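Local coordinates for protein thiamine pyrophosphokinase (Saccharomyces cerevisiae, PDB 1IG0) that transfers a diphosphate group from ATP to thiamine, making thiamine diphosphate and AMP, as the only yeast enzyme able to do so, at residues N38-I43 against L64-D69; I43-I48 against A72-D77; L54-W59 against I87-N92. One frame throughout, in Å; residues are numbered along the deposited sequence.

Interaction 1 of 3, residues N38-I43 against L64-D69; sequences NSTLLI and LKVCAD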
loop_
_atom_site.group_PDB
_atom_site.type_symbol
_atom_site.label_atom_id
_atom_site.label_comp_id
_atom_site.label_asym_id
_atom_site.label_seq_id
_atom_site.Cartn_x
_atom_site.Cartn_y
_atom_site.Cartn_z
ATOM N N ASN B 38 25.731 -12.121 -0.545
ATOM C CA ASN B 38 25.680 -11.257 -1.716
ATOM C C ASN B 38 24.661 -10.171 -1.407
ATOM O O ASN B 38 23.841 -10.328 -0.503
ATOM C CB ASN B 38 25.250 -12.035 -2.964
ATOM C CG ASN B 38 26.379 -12.856 -3.555
ATOM O OD1 ASN B 38 27.496 -12.364 -3.716
ATOM N ND2 ASN B 38 26.091 -14.107 -3.899
ATOM N N SER B 39 24.710 -9.072 -2.150
ATOM C CA SER B 39 23.782 -7.976 -1.912
ATOM C C SER B 39 23.417 -7.235 -3.187
ATOM O O SER B 39 24.191 -7.196 -4.144
ATOM C CB SER B 39 24.380 -6.997 -0.902
ATOM O OG SER B 39 25.615 -6.484 -1.364
ATOM N N THR B 40 22.229 -6.644 -3.185
ATOM C CA THR B 40 21.753 -5.905 -4.339
ATOM C C THR B 40 20.822 -4.775 -3.933
ATOM O O THR B 40 20.012 -4.917 -3.016
ATOM C CB THR B 40 20.974 -6.820 -5.319
ATOM O OG1 THR B 40 21.829 -7.871 -5.781
ATOM C CG2 THR B 40 20.466 -6.020 -6.517
ATOM N N LEU B 41 20.962 -3.648 -4.618
ATOM C CA LEU B 41 20.100 -2.499 -4.390
ATOM C C LEU B 41 19.225 -2.442 -5.634
ATOM O O LEU B 41 19.717 -2.200 -6.736
ATOM C CB LEU B 41 20.913 -1.210 -4.272
ATOM C CG LEU B 41 20.082 0.077 -4.191
ATOM C CD1 LEU B 41 19.195 0.046 -2.949
ATOM C CD2 LEU B 41 21.011 1.287 -4.162
ATOM N N LEU B 42 17.933 -2.684 -5.458
ATOM C CA LEU B 42 17.004 -2.672 -6.577
ATOM C C LEU B 42 16.197 -1.387 -6.620
ATOM O O LEU B 42 15.528 -1.030 -5.652
ATOM C CB LEU B 42 16.055 -3.867 -6.477
ATOM C CG LEU B 42 14.908 -3.949 -7.486
ATOM C CD1 LEU B 42 15.463 -4.006 -8.902
ATOM C CD2 LEU B 42 14.064 -5.183 -7.185
ATOM N N ILE B 43 16.265 -0.697 -7.753
ATOM C CA ILE B 43 15.530 0.548 -7.927
ATOM C C ILE B 43 14.362 0.312 -8.869
ATOM O O ILE B 43 14.554 -0.048 -10.030
ATOM C CB ILE B 43 16.425 1.656 -8.521
ATOM C CG1 ILE B 43 17.659 1.851 -7.637
ATOM C CG2 ILE B 43 15.642 2.967 -8.616
ATOM C CD1 ILE B 43 18.644 2.877 -8.173
ATOM N N LEU B 64 25.596 -5.298 -6.158
ATOM C CA LEU B 64 24.914 -5.107 -7.432
ATOM C C LEU B 64 23.805 -4.059 -7.357
ATOM O O LEU B 64 23.116 -3.939 -6.345
ATOM C CB LEU B 64 24.315 -6.436 -7.906
ATOM C CG LEU B 64 23.683 -6.458 -9.302
ATOM C CD1 LEU B 64 24.774 -6.374 -10.356
ATOM C CD2 LEU B 64 22.886 -7.737 -9.487
ATOM N N LYS B 65 23.650 -3.294 -8.434
ATOM C CA LYS B 65 22.601 -2.283 -8.520
ATOM C C LYS B 65 21.817 -2.531 -9.797
ATOM O O LYS B 65 22.383 -2.557 -10.892
ATOM C CB LYS B 65 23.182 -0.866 -8.547
ATOM C CG LYS B 65 23.833 -0.418 -7.250
ATOM C CD LYS B 65 25.254 -0.935 -7.131
ATOM C CE LYS B 65 25.904 -0.457 -5.845
ATOM N NZ LYS B 65 27.340 -0.837 -5.798
ATOM N N VAL B 66 20.510 -2.714 -9.655
ATOM C CA VAL B 66 19.657 -2.984 -10.803
ATOM C C VAL B 66 18.522 -1.976 -10.927
ATOM O O VAL B 66 17.890 -1.610 -9.935
ATOM C CB VAL B 66 19.048 -4.406 -10.712
ATOM C CG1 VAL B 66 18.087 -4.646 -11.868
ATOM C CG2 VAL B 66 20.159 -5.449 -10.723
ATOM N N CYS B 67 18.279 -1.529 -12.154
ATOM C CA CYS B 67 17.208 -0.585 -12.441
ATOM C C CYS B 67 16.120 -1.293 -13.233
ATOM O O CYS B 67 16.397 -1.930 -14.251
ATOM C CB CYS B 67 17.731 0.601 -13.256
ATOM S SG CYS B 67 18.603 1.853 -12.300
ATOM N N ALA B 68 14.884 -1.189 -12.759
ATOM C CA ALA B 68 13.759 -1.811 -13.442
ATOM C C ALA B 68 13.177 -0.858 -14.482
ATOM O O ALA B 68 12.438 0.070 -14.149
ATOM C CB ALA B 68 12.684 -2.209 -12.436
ATOM N N ASP B 69 13.533 -1.094 -15.741
ATOM C CA ASP B 69 13.057 -0.295 -16.865
ATOM C C ASP B 69 13.082 1.211 -16.609
ATOM O O ASP B 69 14.146 1.824 -16.592
ATOM C CB ASP B 69 11.639 -0.735 -17.245
ATOM C CG ASP B 69 11.200 -0.193 -18.592
ATOM O OD1 ASP B 69 12.034 0.424 -19.288
ATOM O OD2 ASP B 69 10.022 -0.387 -18.956
#

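Interaction 2 of 3, residues I43-I48 against A72-D77; sequences ILNQKI and ANRLYD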
loop_
_atom_site.group_PDB
_atom_site.type_symbol
_atom_site.label_atom_id
_atom_site.label_comp_id
_atom_site.label_asym_id
_atom_site.label_seq_id
_atom_site.Cartn_x
_atom_site.Cartn_y
_atom_site.Cartn_z
ATOM N N ILE B 43 16.265 -0.697 -7.753
ATOM C CA ILE B 43 15.530 0.548 -7.927
ATOM C C ILE B 43 14.362 0.312 -8.869
ATOM O O ILE B 43 14.554 -0.048 -10.030
ATOM C CB ILE B 43 16.425 1.656 -8.521
ATOM C CG1 ILE B 43 17.659 1.851 -7.637
ATOM C CG2 ILE B 43 15.642 2.967 -8.616
ATOM C CD1 ILE B 43 18.644 2.877 -8.173
ATOM N N LEU B 44 13.150 0.510 -8.361
ATOM C CA LEU B 44 11.950 0.320 -9.161
ATOM C C LEU B 44 11.500 1.645 -9.775
ATOM O O LEU B 44 11.974 2.712 -9.380
ATOM C CB LEU B 44 10.849 -0.302 -8.301
ATOM C CG LEU B 44 11.263 -1.683 -7.775
ATOM C CD1 LEU B 44 10.248 -2.198 -6.775
ATOM C CD2 LEU B 44 11.414 -2.644 -8.946
ATOM N N ASN B 45 10.590 1.573 -10.741
ATOM C CA ASN B 45 10.123 2.768 -11.435
ATOM C C ASN B 45 9.178 3.689 -10.668
ATOM O O ASN B 45 7.960 3.653 -10.849
ATOM C CB ASN B 45 9.493 2.377 -12.776
ATOM C CG ASN B 45 9.137 3.582 -13.624
ATOM O OD1 ASN B 45 9.805 4.615 -13.562
ATOM N ND2 ASN B 45 8.093 3.453 -14.434
ATOM N N GLN B 46 9.767 4.518 -9.814
ATOM C CA GLN B 46 9.036 5.500 -9.022
ATOM C C GLN B 46 10.035 6.601 -8.692
ATOM O O GLN B 46 11.232 6.340 -8.567
ATOM C CB GLN B 46 8.491 4.880 -7.728
ATOM C CG GLN B 46 7.752 5.874 -6.835
ATOM C CD GLN B 46 7.078 5.222 -5.639
ATOM O OE1 GLN B 46 6.555 5.908 -4.762
ATOM N NE2 GLN B 46 7.084 3.894 -5.602
ATOM N N LYS B 47 9.552 7.831 -8.567
ATOM C CA LYS B 47 10.430 8.947 -8.255
ATOM C C LYS B 47 11.216 8.665 -6.980
ATOM O O LYS B 47 10.645 8.270 -5.963
ATOM C CB LYS B 47 9.615 10.232 -8.089
ATOM C CG LYS B 47 10.455 11.479 -7.846
ATOM C CD LYS B 47 9.574 12.710 -7.677
ATOM C CE LYS B 47 10.402 13.966 -7.449
ATOM N NZ LYS B 47 11.287 14.266 -8.607
ATOM N N ILE B 48 12.529 8.860 -7.043
ATOM C CA ILE B 48 13.389 8.640 -5.887
ATOM C C ILE B 48 13.322 9.879 -4.998
ATOM O O ILE B 48 13.440 11.004 -5.486
ATOM C CB ILE B 48 14.849 8.393 -6.323
ATOM C CG1 ILE B 48 14.913 7.167 -7.241
ATOM C CG2 ILE B 48 15.733 8.189 -5.103
ATOM C CD1 ILE B 48 16.291 6.892 -7.812
ATOM N N ALA B 72 15.540 3.667 -14.595
ATOM C CA ALA B 72 16.753 4.278 -15.123
ATOM C C ALA B 72 16.537 5.779 -15.261
ATOM O O ALA B 72 17.447 6.569 -15.005
ATOM C CB ALA B 72 17.105 3.670 -16.475
ATOM N N ASN B 73 15.333 6.171 -15.671
ATOM C CA ASN B 73 15.008 7.586 -15.815
ATOM C C ASN B 73 15.027 8.215 -14.428
ATOM O O ASN B 73 15.578 9.297 -14.227
ATOM C CB ASN B 73 13.614 7.779 -16.426
ATOM C CG ASN B 73 13.495 7.198 -17.820
ATOM O OD1 ASN B 73 14.384 7.369 -18.654
ATOM N ND2 ASN B 73 12.384 6.520 -18.085
ATOM N N ARG B 74 14.417 7.515 -13.475
ATOM C CA ARG B 74 14.340 7.973 -12.094
ATOM C C ARG B 74 15.722 8.254 -11.516
ATOM O O ARG B 74 15.946 9.294 -10.897
ATOM C CB ARG B 74 13.632 6.918 -11.239
ATOM C CG ARG B 74 12.257 6.515 -11.752
ATOM C CD ARG B 74 11.288 7.688 -11.755
ATOM N NE ARG B 74 9.949 7.285 -12.179
ATOM C CZ ARG B 74 8.902 8.101 -12.221
ATOM N NH1 ARG B 74 9.034 9.373 -11.865
ATOM N NH2 ARG B 74 7.719 7.647 -12.613
ATOM N N LEU B 75 16.647 7.320 -11.716
ATOM C CA LEU B 75 18.007 7.472 -11.210
ATOM C C LEU B 75 18.702 8.621 -11.929
ATOM O O LEU B 75 19.351 9.462 -11.304
ATOM C CB LEU B 75 18.798 6.179 -11.427
ATOM C CG LEU B 75 20.252 6.181 -10.950
ATOM C CD1 LEU B 75 20.299 6.391 -9.441
ATOM C CD2 LEU B 75 20.922 4.867 -11.333
ATOM N N TYR B 76 18.557 8.645 -13.249
ATOM C CA TYR B 76 19.158 9.679 -14.083
ATOM C C TYR B 76 18.772 11.072 -13.590
ATOM O O TYR B 76 19.630 11.937 -13.406
ATOM C CB TYR B 76 18.701 9.505 -15.533
ATOM C CG TYR B 76 19.340 10.468 -16.509
ATOM C CD1 TYR B 76 20.652 10.282 -16.949
ATOM C CD2 TYR B 76 18.632 11.567 -16.996
ATOM C CE1 TYR B 76 21.240 11.165 -17.852
ATOM C CE2 TYR B 76 19.211 12.455 -17.896
ATOM C CZ TYR B 76 20.513 12.248 -18.320
ATOM O OH TYR B 76 21.084 13.125 -19.211
ATOM N N ASP B 77 17.476 11.287 -13.382
ATOM C CA ASP B 77 16.984 12.580 -12.916
ATOM C C ASP B 77 17.343 12.835 -11.456
ATOM O O ASP B 77 17.689 13.955 -11.079
ATOM C CB ASP B 77 15.464 12.672 -13.084
ATOM C CG ASP B 77 15.030 12.581 -14.534
ATOM O OD1 ASP B 77 15.739 13.130 -15.405
ATOM O OD2 ASP B 77 13.971 11.976 -14.802
HETATM O O HOH W 1 10.225 6.417 -15.542
HETATM O O HOH W 2 6.369 5.385 -12.285
HETATM O O HOH W 3 13.830 10.255 -9.531
#

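Interaction 3 of 3, residues L54-W59 against I87-N92; sequences LFYKIW and IKYLPN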
loop_
_atom_site.group_PDB
_atom_site.type_symbol
_atom_site.label_atom_id
_atom_site.label_comp_id
_atom_site.label_asym_id
_atom_site.label_seq_id
_atom_site.Cartn_x
_atom_site.Cartn_y
_atom_site.Cartn_z
ATOM N N LEU B 54 22.104 9.298 2.677
ATOM C CA LEU B 54 21.674 7.927 2.916
ATOM C C LEU B 54 21.829 7.095 1.646
ATOM O O LEU B 54 22.310 5.963 1.689
ATOM C CB LEU B 54 20.213 7.902 3.373
ATOM C CG LEU B 54 19.662 6.524 3.751
ATOM C CD1 LEU B 54 20.474 5.948 4.903
ATOM C CD2 LEU B 54 18.198 6.644 4.138
ATOM N N PHE B 55 21.419 7.664 0.517
ATOM C CA PHE B 55 21.515 6.980 -0.767
ATOM C C PHE B 55 22.954 6.544 -1.030
ATOM O O PHE B 55 23.212 5.393 -1.378
ATOM C CB PHE B 55 21.050 7.904 -1.895
ATOM C CG PHE B 55 21.107 7.270 -3.257
ATOM C CD1 PHE B 55 20.122 6.378 -3.667
ATOM C CD2 PHE B 55 22.160 7.549 -4.122
ATOM C CE1 PHE B 55 20.184 5.771 -4.920
ATOM C CE2 PHE B 55 22.231 6.947 -5.377
ATOM C CZ PHE B 55 21.240 6.057 -5.776
ATOM N N TYR B 56 23.886 7.478 -0.863
ATOM C CA TYR B 56 25.303 7.210 -1.078
ATOM C C TYR B 56 25.769 6.028 -0.238
ATOM O O TYR B 56 26.523 5.174 -0.707
ATOM C CB TYR B 56 26.135 8.440 -0.698
ATOM C CG TYR B 56 25.768 9.713 -1.429
ATOM C CD1 TYR B 56 26.007 10.959 -0.847
ATOM C CD2 TYR B 56 25.198 9.680 -2.701
ATOM C CE1 TYR B 56 25.684 12.141 -1.512
ATOM C CE2 TYR B 56 24.874 10.857 -3.376
ATOM C CZ TYR B 56 25.118 12.082 -2.775
ATOM O OH TYR B 56 24.796 13.249 -3.427
ATOM N N LYS B 57 25.319 5.993 1.012
ATOM C CA LYS B 57 25.694 4.934 1.941
ATOM C C LYS B 57 25.113 3.576 1.563
ATOM O O LYS B 57 25.828 2.573 1.533
ATOM C CB LYS B 57 25.251 5.303 3.359
ATOM C CG LYS B 57 25.703 4.316 4.421
ATOM C CD LYS B 57 27.216 4.166 4.408
ATOM C CE LYS B 57 27.692 3.213 5.489
ATOM N NZ LYS B 57 29.172 3.057 5.466
ATOM N N ILE B 58 23.815 3.544 1.286
ATOM C CA ILE B 58 23.149 2.304 0.910
ATOM C C ILE B 58 23.727 1.767 -0.395
ATOM O O ILE B 58 23.820 0.556 -0.596
ATOM C CB ILE B 58 21.630 2.524 0.758
ATOM C CG1 ILE B 58 21.013 2.767 2.138
ATOM C CG2 ILE B 58 20.991 1.326 0.074
ATOM C CD1 ILE B 58 19.548 3.125 2.104
ATOM N N TRP B 59 24.116 2.675 -1.282
ATOM C CA TRP B 59 24.699 2.274 -2.555
ATOM C C TRP B 59 26.049 1.608 -2.295
ATOM O O TRP B 59 26.356 0.557 -2.856
ATOM C CB TRP B 59 24.876 3.499 -3.460
ATOM C CG TRP B 59 25.418 3.180 -4.825
ATOM C CD1 TRP B 59 26.709 2.868 -5.145
ATOM C CD2 TRP B 59 24.679 3.140 -6.053
ATOM N NE1 TRP B 59 26.820 2.636 -6.497
ATOM C CE2 TRP B 59 25.589 2.794 -7.078
ATOM C CE3 TRP B 59 23.335 3.356 -6.386
ATOM C CZ2 TRP B 59 25.199 2.668 -8.416
ATOM C CZ3 TRP B 59 22.946 3.231 -7.721
ATOM C CH2 TRP B 59 23.878 2.885 -8.717
ATOM N N ILE B 87 27.977 9.711 -12.787
ATOM C CA ILE B 87 28.878 8.732 -13.381
ATOM C C ILE B 87 29.357 7.756 -12.312
ATOM O O ILE B 87 29.649 6.595 -12.597
ATOM C CB ILE B 87 30.102 9.425 -14.034
ATOM C CG1 ILE B 87 29.709 9.988 -15.400
ATOM C CG2 ILE B 87 31.258 8.444 -14.180
ATOM C CD1 ILE B 87 29.301 8.923 -16.404
ATOM N N LYS B 88 29.430 8.240 -11.078
ATOM C CA LYS B 88 29.868 7.417 -9.960
ATOM C C LYS B 88 28.802 6.396 -9.578
ATOM O O LYS B 88 29.116 5.325 -9.059
ATOM C CB LYS B 88 30.188 8.298 -8.750
ATOM C CG LYS B 88 30.499 7.524 -7.476
ATOM C CD LYS B 88 30.813 8.460 -6.319
ATOM C CE LYS B 88 30.993 7.691 -5.016
ATOM N NZ LYS B 88 32.092 6.690 -5.099
ATOM N N TYR B 89 27.542 6.725 -9.843
ATOM C CA TYR B 89 26.451 5.826 -9.494
ATOM C C TYR B 89 25.723 5.204 -10.679
ATOM O O TYR B 89 24.507 5.345 -10.827
ATOM C CB TYR B 89 25.464 6.550 -8.576
ATOM C CG TYR B 89 26.106 6.984 -7.280
ATOM C CD1 TYR B 89 26.612 8.272 -7.121
ATOM C CD2 TYR B 89 26.270 6.081 -6.233
ATOM C CE1 TYR B 89 27.271 8.649 -5.951
ATOM C CE2 TYR B 89 26.926 6.442 -5.064
ATOM C CZ TYR B 89 27.425 7.726 -4.928
ATOM O OH TYR B 89 28.085 8.080 -3.774
ATOM N N LEU B 90 26.481 4.507 -11.517
ATOM C CA LEU B 90 25.926 3.832 -12.682
ATOM C C LEU B 90 25.400 2.470 -12.242
ATOM O O LEU B 90 26.061 1.761 -11.484
ATOM C CB LEU B 90 27.010 3.621 -13.744
ATOM C CG LEU B 90 27.667 4.846 -14.385
ATOM C CD1 LEU B 90 28.851 4.404 -15.228
ATOM C CD2 LEU B 90 26.653 5.591 -15.237
ATOM N N PRO B 91 24.201 2.089 -12.698
ATOM C CA PRO B 91 23.653 0.786 -12.313
ATOM C C PRO B 91 24.363 -0.314 -13.100
ATOM O O PRO B 91 24.913 -0.055 -14.173
ATOM C CB PRO B 91 22.183 0.911 -12.695
ATOM C CG PRO B 91 22.249 1.756 -13.925
ATOM C CD PRO B 91 23.248 2.832 -13.542
ATOM N N ASN B 92 24.363 -1.533 -12.572
ATOM C CA ASN B 92 25.008 -2.637 -13.269
ATOM C C ASN B 92 24.121 -3.125 -14.406
ATOM O O ASN B 92 24.610 -3.440 -15.489
ATOM C CB ASN B 92 25.308 -3.795 -12.312
ATOM C CG ASN B 92 26.291 -3.414 -11.224
ATOM O OD1 ASN B 92 25.900 -2.989 -10.138
ATOM N ND2 ASN B 92 27.580 -3.554 -11.515
HETATM O O HOH W 4 28.689 5.851 -2.167
#

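Interaction 1 of 3, residues N38-I43 against L64-D69
Thr-40 beside Leu-64 and Leu-42 beside Val-66 stand on one face of this parallel strand pair; Leu-41 beside Lys-65 and Ile-43 beside Cys-67 stand on the other. The facing peptide edges are joined by five backbone hydrogen bonds, among them Leu-41 N to Leu-64 O at 2.8 Å and Ile-43 N to Val-66 O, which is almost straight at 178°. Ser-39 O accepts Leu-64 N at 3.1 Å and a weak bond from Thr-40 OG1, which lies beside its own backbone N (chi1 -60°). The same rotation sets Thr-40 CG2 3.4 Å from Leu-64 O, while Thr-40 OG1 runs alongside Leu-64 CB at 3.6 Å. With an alanine in place of Thr-40, Ser-39 O would probably lose its weak second donor, and a gap is likely to open between Leu-64 and the side chains of Ile-134 and Phe-138 on helix 126-139. Farther along, Leu-42 CD1 reaches across to Val-66 CG1 at 4.0 Å. On the other face Ile-43 CD1 approaches Cys-67 SG at 4.3 Å, next to Leu-75 of helix 71-78. The Lys-65 chain bends at chi2 (82°), and its ammonium bonds the carbonyl oxygens of His-62 and Asp-63 while making a cation-pi contact with the face of the Trp-59 indole. Strands 38-43 and 64-68 are the flanks of a beta-alpha-beta unit whose helix is 52-61, within the alpha-beta-alpha catalytic domain.

Interaction 2 of 3, residues I43-I48 against A72-D77
Asn-45 OD1 is gripped by two donors: Arg-74 NE at 3.0 Å and a water at 2.7 Å from the same oxygen. Asn-45 is the centre of an inverse gamma turn, in the loop that leaves the C-terminal end of strand 38-43 and passes over helix 71-78 of the catalytic domain; its side chain lies about 9 Å from bound thiamine. The arginine bond is fairly straight (162° at the hydrogen) and runs in the guanidinium plane, but it meets the asparagine carbonyl from above, 37° out of the amide plane. Arg-74 CG lies 3.4 Å from Gln-46 O, and the bend at chi2 (-62°) carries CD past the same oxygen and brings NE round to the asparagine. One face of the guanidinium covers the Gln-46 to Lys-47 peptide, Lys-47 N standing 3.4 Å above the plane near its rim. A second water joins Asn-45 O to Arg-74 NH2, weakly on the arginine side. The first water has a weak bond from Asn-73 ND2, an amide fixed by Ser-100 and Ser-102. Beneath this polar layer the contact is apolar: Ile-43 CD1 meets Leu-75 CD1 at 4.1 Å, the side chains crossing at about a right angle, and Ile-48 CD1 rests 3.9 Å from Leu-75 CA. A third water closes the far end, donating to Arg-74 O at 2.7 Å and accepting from Ile-48 N.

Interaction 3 of 3, residues L54-W59 against I87-N92
Tyr-89 drives the edge of its ring into the face of the Trp-59 indole, a T-shaped pair with planes at 87° and the phenol centroid 4.5 Å from that of the five-membered ring. It is the hub of an aromatic cluster with Phe-55, Tyr-56 and Trp-59 that ties helix 52-61 to the end of helix 83-88 on one side of the catalytic-domain sheet. The edge atom CD2 of Tyr-89 comes within 3.3 Å of Trp-59 CG, and Tyr-89 CB makes a CH-pi contact over the six-membered ring. With its CG anti to the backbone N (chi1 -177°), the Trp-59 indole reaches out from the helix to the Tyr-89 ring. At the indole edge, Leu-90 O lies 3.3 Å from Trp-59 CZ2, near the ring plane. Tyr-56 lies nearly parallel to Tyr-89 (18°) but slid aside, with its CD2 3.5 Å from Tyr-89 OH, while its own hydroxyl bonds Arg-52. Phe-55 adds an oblique contact through CE2. One water, in the plane of the Tyr-89 ring, bonds its OH at 2.8 Å and donates to Tyr-56 O at 2.7 Å.

The contacts interlock along the chain: residues 38-43, 43-48 and 54-59 come first, and partners 64-69, 72-77 and 87-92 follow in that order. Centres lie about 10 Å apart for interactions 1 and 3, about 12 Å for the other pairs. Interaction 1 is a buried strand pair within the sheet. Interaction 2 shares Ile-43 with it and continues past the strand ends; both come to about 9 Å (side chain to ligand) from bound thiamine, while interaction 3 packs beside the sheet. Leu-75 touches Cys-67, Phe-55 and Pro-91, and Asn-92, just ahead of strand 93-96, hydrogen-bonds Lys-65 where that strand joins strand 64-68. The catalytic domain's strands, loop and helices thus probably pack as one body.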